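Local coordinates for protein CghA (Chaetomium globosum, PDB 6KBC) that belongs to a two-domain family of the calycin clan, probably beta-barrel-like, and holds the ligand WK1 in a pocket, at residues Met254-Leu259 against Leu327-Ala332; Val271-Tyr276 against Ser283-Ser288; Asp241-Arg246 against Val323-Glu328. All blocks are in the same frame, centred on the assembly; numbering follows the deposited sequence.

Interaction 1 (Met254-Leu259 against Leu327-Ala332); sequences MAVMRL and LEFRSA. With WK1 ((2S)-3-[(2S,4E)-4-[[(1R,2S,4aR,6S,8R,8aS)-2-[(E)-but-2-en-2-yl]-6,8-dimethyl-1,2,4a,5,6,7,8,8a-octahydronaphthalen-1-yl]-oxidanyl-methylidene]-3,5-bis(oxidanylidene)pyrrolidin-2-yl]-2-methyl-2-oxidanyl-propanoic acid), chain B.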
# COMPACT_ATOMS: atom_id res chain seq x y z
N MET A 254 -6.32 3.92 10.08
CA MET A 254 -6.24 4.83 8.94
C MET A 254 -5.35 4.24 7.86
O MET A 254 -4.34 3.59 8.15
CB MET A 254 -5.72 6.22 9.35
CG MET A 254 -4.25 6.32 9.72
SD MET A 254 -3.92 7.52 11.05
CE MET A 254 -4.96 6.96 12.42
N ALA A 255 -5.77 4.43 6.61
CA ALA A 255 -5.03 3.92 5.48
C ALA A 255 -5.11 4.95 4.37
O ALA A 255 -6.16 5.56 4.17
CB ALA A 255 -5.57 2.56 5.02
N VAL A 256 -3.99 5.20 3.72
CA VAL A 256 -3.87 6.34 2.82
C VAL A 256 -3.05 5.92 1.62
O VAL A 256 -2.03 5.24 1.75
CB VAL A 256 -3.20 7.56 3.49
CG1 VAL A 256 -2.96 8.68 2.46
CG2 VAL A 256 -4.04 8.08 4.63
N MET A 257 -3.48 6.35 0.44
CA MET A 257 -2.63 6.39 -0.75
C MET A 257 -2.88 7.78 -1.33
O MET A 257 -3.96 8.01 -1.87
CB MET A 257 -2.98 5.28 -1.74
CG MET A 257 -2.01 5.16 -2.93
SD MET A 257 -0.25 5.45 -2.65
CE MET A 257 0.12 3.88 -1.91
N ARG A 258 -1.92 8.70 -1.15
CA ARG A 258 -2.04 10.07 -1.63
C ARG A 258 -0.99 10.34 -2.70
O ARG A 258 0.20 10.08 -2.49
CB ARG A 258 -1.91 11.10 -0.48
CG ARG A 258 -2.20 12.56 -0.97
CD ARG A 258 -0.84 13.09 -1.40
NE ARG A 258 0.12 13.34 -0.34
CZ ARG A 258 1.43 13.22 -0.48
NH1 ARG A 258 1.88 12.42 -1.45
NH2 ARG A 258 2.25 13.60 0.48
N LEU A 259 -1.42 10.91 -3.84
CA LEU A 259 -0.52 11.26 -4.93
C LEU A 259 -0.54 12.77 -5.15
O LEU A 259 -1.60 13.39 -5.07
CB LEU A 259 -0.92 10.60 -6.24
CG LEU A 259 -0.89 9.07 -6.22
CD1 LEU A 259 -1.57 8.56 -7.46
CD2 LEU A 259 0.57 8.64 -6.21
N LEU A 327 -1.76 13.76 9.33
CA LEU A 327 -2.97 13.37 8.62
C LEU A 327 -4.16 14.00 9.31
O LEU A 327 -4.43 13.71 10.48
CB LEU A 327 -3.18 11.85 8.62
CG LEU A 327 -2.13 10.98 7.94
CD1 LEU A 327 -2.62 9.52 7.99
CD2 LEU A 327 -1.91 11.46 6.53
N GLU A 328 -4.88 14.84 8.60
CA GLU A 328 -6.09 15.46 9.12
C GLU A 328 -7.26 14.94 8.31
O GLU A 328 -7.38 15.26 7.12
CB GLU A 328 -6.01 16.97 9.06
CG GLU A 328 -7.26 17.69 9.49
CD GLU A 328 -7.24 19.10 8.95
OE1 GLU A 328 -6.91 20.01 9.72
OE2 GLU A 328 -7.51 19.28 7.74
N PHE A 329 -8.11 14.12 8.93
CA PHE A 329 -9.30 13.62 8.25
C PHE A 329 -10.48 14.51 8.57
O PHE A 329 -10.61 14.99 9.70
CB PHE A 329 -9.62 12.18 8.70
CG PHE A 329 -8.71 11.16 8.11
CD1 PHE A 329 -9.02 10.55 6.91
CD2 PHE A 329 -7.54 10.79 8.77
CE1 PHE A 329 -8.18 9.58 6.37
CE2 PHE A 329 -6.71 9.82 8.25
CZ PHE A 329 -7.03 9.21 7.04
N ARG A 330 -11.33 14.74 7.59
CA ARG A 330 -12.56 15.49 7.80
C ARG A 330 -13.75 14.63 7.41
O ARG A 330 -13.69 13.87 6.44
CB ARG A 330 -12.59 16.77 6.98
CG ARG A 330 -11.39 17.64 7.23
CD ARG A 330 -11.63 19.05 6.73
NE ARG A 330 -10.37 19.77 6.75
CZ ARG A 330 -10.18 20.98 6.24
NH1 ARG A 330 -11.20 21.63 5.67
NH2 ARG A 330 -8.96 21.53 6.30
N SER A 331 -14.82 14.77 8.16
CA SER A 331 -16.09 14.14 7.84
C SER A 331 -17.09 15.21 7.40
O SER A 331 -17.27 16.21 8.10
CB SER A 331 -16.65 13.39 9.05
OG SER A 331 -18.03 13.12 8.83
N ALA A 332 -17.73 14.99 6.25
CA ALA A 332 -18.87 15.81 5.84
C ALA A 332 -20.18 15.32 6.47
O ALA A 332 -21.27 15.75 6.05
CB ALA A 332 -19.01 15.83 4.32
O WK1 B . 11.63 -1.93 -3.87
C17 WK1 B . 10.86 -1.93 -2.95
O1 WK1 B . 10.90 -2.76 -2.08
C19 WK1 B . 9.83 -0.88 -2.83
O2 WK1 B . 9.96 0.10 -3.80
C18 WK1 B . 10.00 -0.18 -1.52
C20 WK1 B . 8.54 -1.64 -3.02
C22 WK1 B . 7.39 -0.84 -2.57
N WK1 B . 6.09 -1.49 -2.51
C21 WK1 B . 5.18 -0.69 -3.05
O5 WK1 B . 3.90 -1.01 -3.11
C23 WK1 B . 7.10 0.39 -3.27
O4 WK1 B . 7.97 1.32 -3.59
C24 WK1 B . 5.72 0.57 -3.59
C16 WK1 B . 5.11 1.71 -4.26
O3 WK1 B . 5.87 2.68 -4.60
C9 WK1 B . 3.65 1.80 -4.40
C8 WK1 B . 3.27 2.40 -3.02
C12 WK1 B . 4.00 1.91 -1.78
C13 WK1 B . 3.52 0.97 -1.00
C90 WK1 B . 4.27 0.51 0.21
C14 WK1 B . 5.30 2.52 -1.41
C7 WK1 B . 3.41 3.89 -3.00
C6 WK1 B . 2.81 4.59 -3.93
C3 WK1 B . 2.28 3.84 -5.10
C4 WK1 B . 3.16 2.69 -5.54
C5 WK1 B . 2.36 1.86 -6.52
C11 WK1 B . 3.23 0.81 -7.14
C2 WK1 B . 1.81 4.67 -6.27
C1 WK1 B . 0.86 3.79 -7.02
C10 WK1 B . 0.10 4.47 -8.11
C WK1 B . 1.66 2.66 -7.60

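Interaction 2 (Val271-Tyr276 against Ser283-Ser288); sequences VNAALY and SNALRS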
# COMPACT_ATOMS: atom_id res chain seq x y z
N VAL A 271 -6.14 11.34 -3.68
CA VAL A 271 -6.01 10.42 -2.55
C VAL A 271 -7.12 9.39 -2.59
O VAL A 271 -8.26 9.68 -2.98
CB VAL A 271 -5.99 11.18 -1.20
CG1 VAL A 271 -7.37 11.73 -0.86
CG2 VAL A 271 -5.50 10.28 -0.08
N ASN A 272 -6.80 8.19 -2.14
CA ASN A 272 -7.81 7.21 -1.77
C ASN A 272 -7.45 6.79 -0.35
O ASN A 272 -6.42 6.16 -0.14
CB ASN A 272 -7.79 6.04 -2.74
CG ASN A 272 -9.02 5.18 -2.60
OD1 ASN A 272 -9.26 4.62 -1.53
ND2 ASN A 272 -9.84 5.12 -3.66
N ALA A 273 -8.27 7.20 0.62
CA ALA A 273 -7.91 7.04 2.02
C ALA A 273 -9.16 6.77 2.82
O ALA A 273 -10.29 7.05 2.39
CB ALA A 273 -7.21 8.29 2.58
N ALA A 274 -8.95 6.27 4.03
CA ALA A 274 -10.08 5.96 4.89
C ALA A 274 -9.63 6.06 6.34
O ALA A 274 -8.52 5.65 6.68
CB ALA A 274 -10.64 4.56 4.60
N LEU A 275 -10.51 6.60 7.18
CA LEU A 275 -10.33 6.56 8.62
C LEU A 275 -11.50 5.79 9.22
O LEU A 275 -12.66 6.03 8.86
CB LEU A 275 -10.25 7.95 9.22
CG LEU A 275 -10.12 7.99 10.74
CD1 LEU A 275 -8.75 7.47 11.18
CD2 LEU A 275 -10.36 9.42 11.23
N TYR A 276 -11.19 4.86 10.10
CA TYR A 276 -12.19 4.08 10.81
C TYR A 276 -12.05 4.37 12.29
O TYR A 276 -10.95 4.66 12.76
CB TYR A 276 -12.02 2.60 10.55
CG TYR A 276 -12.08 2.22 9.10
CD1 TYR A 276 -10.94 2.25 8.31
CD2 TYR A 276 -13.28 1.77 8.52
CE1 TYR A 276 -10.98 1.89 6.98
CE2 TYR A 276 -13.33 1.41 7.19
CZ TYR A 276 -12.18 1.47 6.43
OH TYR A 276 -12.21 1.10 5.11
N SER A 283 -14.34 8.62 7.90
CA SER A 283 -13.98 9.50 6.79
C SER A 283 -13.67 8.62 5.58
O SER A 283 -12.68 7.87 5.59
CB SER A 283 -12.79 10.40 7.14
OG SER A 283 -12.56 11.36 6.11
N ASN A 284 -14.50 8.70 4.56
CA ASN A 284 -14.24 8.05 3.27
C ASN A 284 -13.56 9.09 2.39
O ASN A 284 -14.20 9.79 1.60
CB ASN A 284 -15.53 7.52 2.67
CG ASN A 284 -15.32 6.83 1.35
OD1 ASN A 284 -14.20 6.48 0.99
ND2 ASN A 284 -16.40 6.62 0.61
N ALA A 285 -12.24 9.19 2.52
CA ALA A 285 -11.51 10.37 2.06
C ALA A 285 -11.01 10.14 0.64
O ALA A 285 -9.96 9.52 0.42
CB ALA A 285 -10.37 10.70 3.01
N LEU A 286 -11.77 10.63 -0.33
CA LEU A 286 -11.37 10.59 -1.73
C LEU A 286 -10.96 11.97 -2.22
O LEU A 286 -10.78 12.17 -3.43
CB LEU A 286 -12.52 10.04 -2.57
CG LEU A 286 -12.94 8.63 -2.14
CD1 LEU A 286 -14.22 8.25 -2.87
CD2 LEU A 286 -11.80 7.63 -2.40
N ARG A 287 -10.83 12.92 -1.31
CA ARG A 287 -10.43 14.29 -1.59
C ARG A 287 -9.21 14.62 -0.74
O ARG A 287 -9.22 14.40 0.47
CB ARG A 287 -11.59 15.25 -1.30
CG ARG A 287 -11.25 16.74 -1.46
CD ARG A 287 -12.45 17.60 -1.04
NE ARG A 287 -13.54 17.51 -2.02
CZ ARG A 287 -14.67 18.18 -1.93
NH1 ARG A 287 -14.88 18.99 -0.90
NH2 ARG A 287 -15.60 18.05 -2.87
N SER A 288 -8.15 15.13 -1.37
CA SER A 288 -6.90 15.47 -0.71
C SER A 288 -6.76 16.99 -0.66
O SER A 288 -6.72 17.63 -1.70
CB SER A 288 -5.72 14.84 -1.46
OG SER A 288 -4.49 15.00 -0.75
O HOH W 1 -8.62 12.56 -4.98
O HOH W 2 -12.15 5.21 1.20

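Interaction 3 (Asp241-Arg246 against Val323-Glu328); sequences DALFVR and VGYRLE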
# COMPACT_ATOMS: atom_id res chain seq x y z
N ASP A 241 5.07 12.96 -5.82
CA ASP A 241 4.97 12.56 -4.43
C ASP A 241 3.94 11.45 -4.30
O ASP A 241 2.85 11.55 -4.87
CB ASP A 241 4.59 13.76 -3.55
CG ASP A 241 5.07 13.62 -2.12
OD1 ASP A 241 4.64 12.67 -1.44
OD2 ASP A 241 5.90 14.45 -1.68
N ALA A 242 4.29 10.41 -3.56
CA ALA A 242 3.34 9.35 -3.25
C ALA A 242 3.49 9.04 -1.77
O ALA A 242 4.61 8.91 -1.28
CB ALA A 242 3.59 8.10 -4.10
N LEU A 243 2.37 8.95 -1.06
CA LEU A 243 2.39 8.63 0.36
C LEU A 243 1.48 7.45 0.63
O LEU A 243 0.26 7.56 0.44
CB LEU A 243 1.95 9.82 1.21
CG LEU A 243 1.73 9.46 2.69
CD1 LEU A 243 3.04 9.07 3.34
CD2 LEU A 243 1.08 10.63 3.41
N PHE A 244 2.06 6.34 1.07
CA PHE A 244 1.31 5.21 1.62
C PHE A 244 1.27 5.32 3.13
O PHE A 244 2.30 5.59 3.75
CB PHE A 244 1.94 3.87 1.24
CG PHE A 244 1.26 2.68 1.88
CD1 PHE A 244 0.16 2.09 1.28
CD2 PHE A 244 1.70 2.17 3.10
CE1 PHE A 244 -0.49 0.98 1.87
CE2 PHE A 244 1.07 1.07 3.70
CZ PHE A 244 -0.04 0.49 3.09
N VAL A 245 0.10 5.09 3.74
CA VAL A 245 0.00 5.02 5.20
C VAL A 245 -0.88 3.85 5.57
O VAL A 245 -1.96 3.68 5.01
CB VAL A 245 -0.62 6.29 5.82
CG1 VAL A 245 -0.75 6.13 7.32
CG2 VAL A 245 0.18 7.52 5.49
N ARG A 246 -0.46 3.10 6.59
CA ARG A 246 -1.40 2.27 7.34
C ARG A 246 -1.04 2.40 8.80
O ARG A 246 0.11 2.16 9.16
CB ARG A 246 -1.35 0.80 6.90
CG ARG A 246 -2.45 -0.01 7.61
CD ARG A 246 -2.29 -1.51 7.40
NE ARG A 246 -2.06 -1.86 6.00
CZ ARG A 246 -2.99 -1.82 5.04
NH1 ARG A 246 -4.24 -1.44 5.31
NH2 ARG A 246 -2.66 -2.19 3.81
N VAL A 323 10.19 14.85 9.30
CA VAL A 323 10.26 13.94 10.44
C VAL A 323 9.01 13.09 10.52
O VAL A 323 8.90 12.24 11.41
CB VAL A 323 10.48 14.75 11.74
CG1 VAL A 323 11.85 15.54 11.66
CG2 VAL A 323 9.33 15.69 11.98
N GLY A 324 8.07 13.28 9.61
CA GLY A 324 6.83 12.52 9.64
C GLY A 324 5.78 13.23 8.81
O GLY A 324 6.09 14.12 8.03
N TYR A 325 4.54 12.82 9.02
CA TYR A 325 3.42 13.38 8.30
C TYR A 325 2.30 13.65 9.29
O TYR A 325 2.09 12.87 10.23
CB TYR A 325 2.90 12.43 7.22
CG TYR A 325 3.43 12.68 5.83
CD1 TYR A 325 2.82 13.59 4.98
CD2 TYR A 325 4.53 11.96 5.34
CE1 TYR A 325 3.30 13.82 3.69
CE2 TYR A 325 5.01 12.16 4.07
CZ TYR A 325 4.38 13.09 3.24
OH TYR A 325 4.86 13.29 1.97
N ARG A 326 1.58 14.74 9.08
CA ARG A 326 0.31 14.96 9.74
C ARG A 326 -0.80 14.52 8.80
O ARG A 326 -0.75 14.82 7.61
CB ARG A 326 0.14 16.43 10.12
CG ARG A 326 -1.24 16.76 10.72
CD ARG A 326 -1.16 18.11 11.44
NE ARG A 326 -0.21 18.01 12.54
CZ ARG A 326 0.50 19.01 13.04
NH1 ARG A 326 0.36 20.24 12.56
NH2 ARG A 326 1.35 18.79 14.03
N LEU A 327 -1.76 13.76 9.33
CA LEU A 327 -2.97 13.37 8.62
C LEU A 327 -4.16 14.00 9.31
O LEU A 327 -4.43 13.71 10.48
CB LEU A 327 -3.18 11.85 8.62
CG LEU A 327 -2.13 10.98 7.94
CD1 LEU A 327 -2.62 9.52 7.99
CD2 LEU A 327 -1.91 11.46 6.53
N GLU A 328 -4.88 14.84 8.60
CA GLU A 328 -6.09 15.46 9.12
C GLU A 328 -7.26 14.94 8.31
O GLU A 328 -7.38 15.26 7.12
CB GLU A 328 -6.01 16.97 9.06
CG GLU A 328 -7.26 17.69 9.49
CD GLU A 328 -7.24 19.10 8.95
OE1 GLU A 328 -6.91 20.01 9.72
OE2 GLU A 328 -7.51 19.28 7.74
O HOH W 3 6.30 11.62 0.58

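Interaction 1 (Met254-Leu259 against Leu327-Ala332)
The strand segments Met-254 to Leu-259 and Leu-327 to Arg-330 cross almost at right angles, with axes 10.2 Å apart and 103° between their directions. Too far apart for backbone pairing, they face each other across the interior of what is consistent with a calycin-like barrel in the C-terminal half of the chain. The inward face of one strand offers Met-254 and Val-256, that of the other Leu-327 and Phe-329; branched Val-256 and Leu-327 and the flat Phe-329 give apolar surface to fill the space between crossing strands. Leu-327 reaches inward through one branch: its CD1 lies 3.9 Å from Met-254 SD and equally 3.9 Å from Val-256 CG2. Phe-329 presents the far corner of its ring, CE2 being 3.9 Å from Met-254 CB and CZ 4.0 Å from Val-256 CG2, and both partners approach the ring at a slant. Met-254 suits this place because a flexible thioether can bend: with CG between backbone N and carbonyl carbon (chi1 71°) and further bends along the chain, the sulfur reaches Leu-327. Leu-275 extends the packing on Phe-329. On the other face of 327-330, Arg-330 forms a side-on salt bridge to Glu-328 OE2 through NE and NH2, while Arg-304 and Lys-338 also bind that carboxylate. The other face of 254-259 serves the ligand pocket: Met-257 SD is 3.4 Å from WK1 C6, and its methyl CE lies 3.5 Å from WK1 C7.

Interaction 2 (Val271-Tyr276 against Ser283-Ser288)
Val-271 has the largest area covered by the other segment, packed against the chain at Arg-287 and Ser-288. Its CG1 sits between backbone N and carbonyl carbon (chi1 72°), which brings that methyl 3.4 Å from Arg-287 C and 3.6 Å from Ser-288 CB. A beta-branched valine suits a strand and can set a methyl against the neighbouring chain in this way. Beyond it lie the paired residues of the hairpin of strands 269-277 and 280-285, whose antiparallel backbones are joined at Ala-273 with Ala-285 and at Leu-275 with Ser-283, both hydrogen-bonded pairs. Ser-283 anchors the second pair: its carbonyl O accepts from Leu-275 N at 3.0 Å, and its N gives a bond to Leu-275 O. The hydroxyl OG turns to Arg-330 O, tying the hairpin to strand 324-330. Leu-286 lies beside Asn-272, pointing the same way, with CD2 3.4 Å from Asn-272 ND2. That amide nitrogen is engaged by the carbonyls of Glu-174 and Glu-176, so the leucine packs along a group already held. A water links Val-271 N to Leu-286 O, which also accepts from Arg-173, so neither polar atom depends on a direct backbone bond across the hairpin.

Interaction 3 (Asp241-Arg246 against Val323-Glu328)
Asp-241 OD1 accepts from a water at 2.8 Å, and the same water stands 2.6 Å from Tyr-325 OH, bridging the two side chains. Arg-258 forms a salt bridge with this oxygen as well, whereas OD2 is bound by Lys-307 and Arg-319. These three cationic partners would favour the ionised carboxylate and probably make it tolerable to bury an acid here. Lys-307 also bonds to Tyr-325 OH, so the phenol can lay its ring against Leu-243 and still end in a polar cluster. The two strands, 74° apart in direction, run on what are probably different walls of a C-terminal calycin-like barrel, their axes 10.4 Å apart. Leu-243 spreads both methyls over one face of the Tyr-325 ring: CD2 sits above the centre as a CH-pi contact, 3.8 Å from the centroid and 11° off the ring normal, while CD1 is 3.7 Å from Tyr-325 CE2. CG of Leu-243 lies anti to the backbone N (chi1 170°), placing the forked end over the ring face. Further along, Val-245 and Leu-327 meet tip to tip, Val-245 CG1 being 3.9 Å from Leu-327 CD1. Ala-242 and Phe-244, between these inward residues, face the other way and touch WK1.

All three interactions belong to the C-terminal calycin-like domain. Strands 239-249, 252-261, 269-277 and 280-285 follow one another in the chain and are neighbours in its curled antiparallel wall, whereas strand 324-330 comes later and faces them across the interior. Interactions 1 and 3 both end on that later strand and share Leu-327, their centres about 9 Å apart; a salt bridge from Arg-258 also links them. Interaction 2 joins the hairpin within the wall, its centre about 4 Å from that of interaction 1, and a backbone hydrogen bond between Met-257 and Asn-272 joins the two. One wall thus separates the apolar core from the ligand pocket.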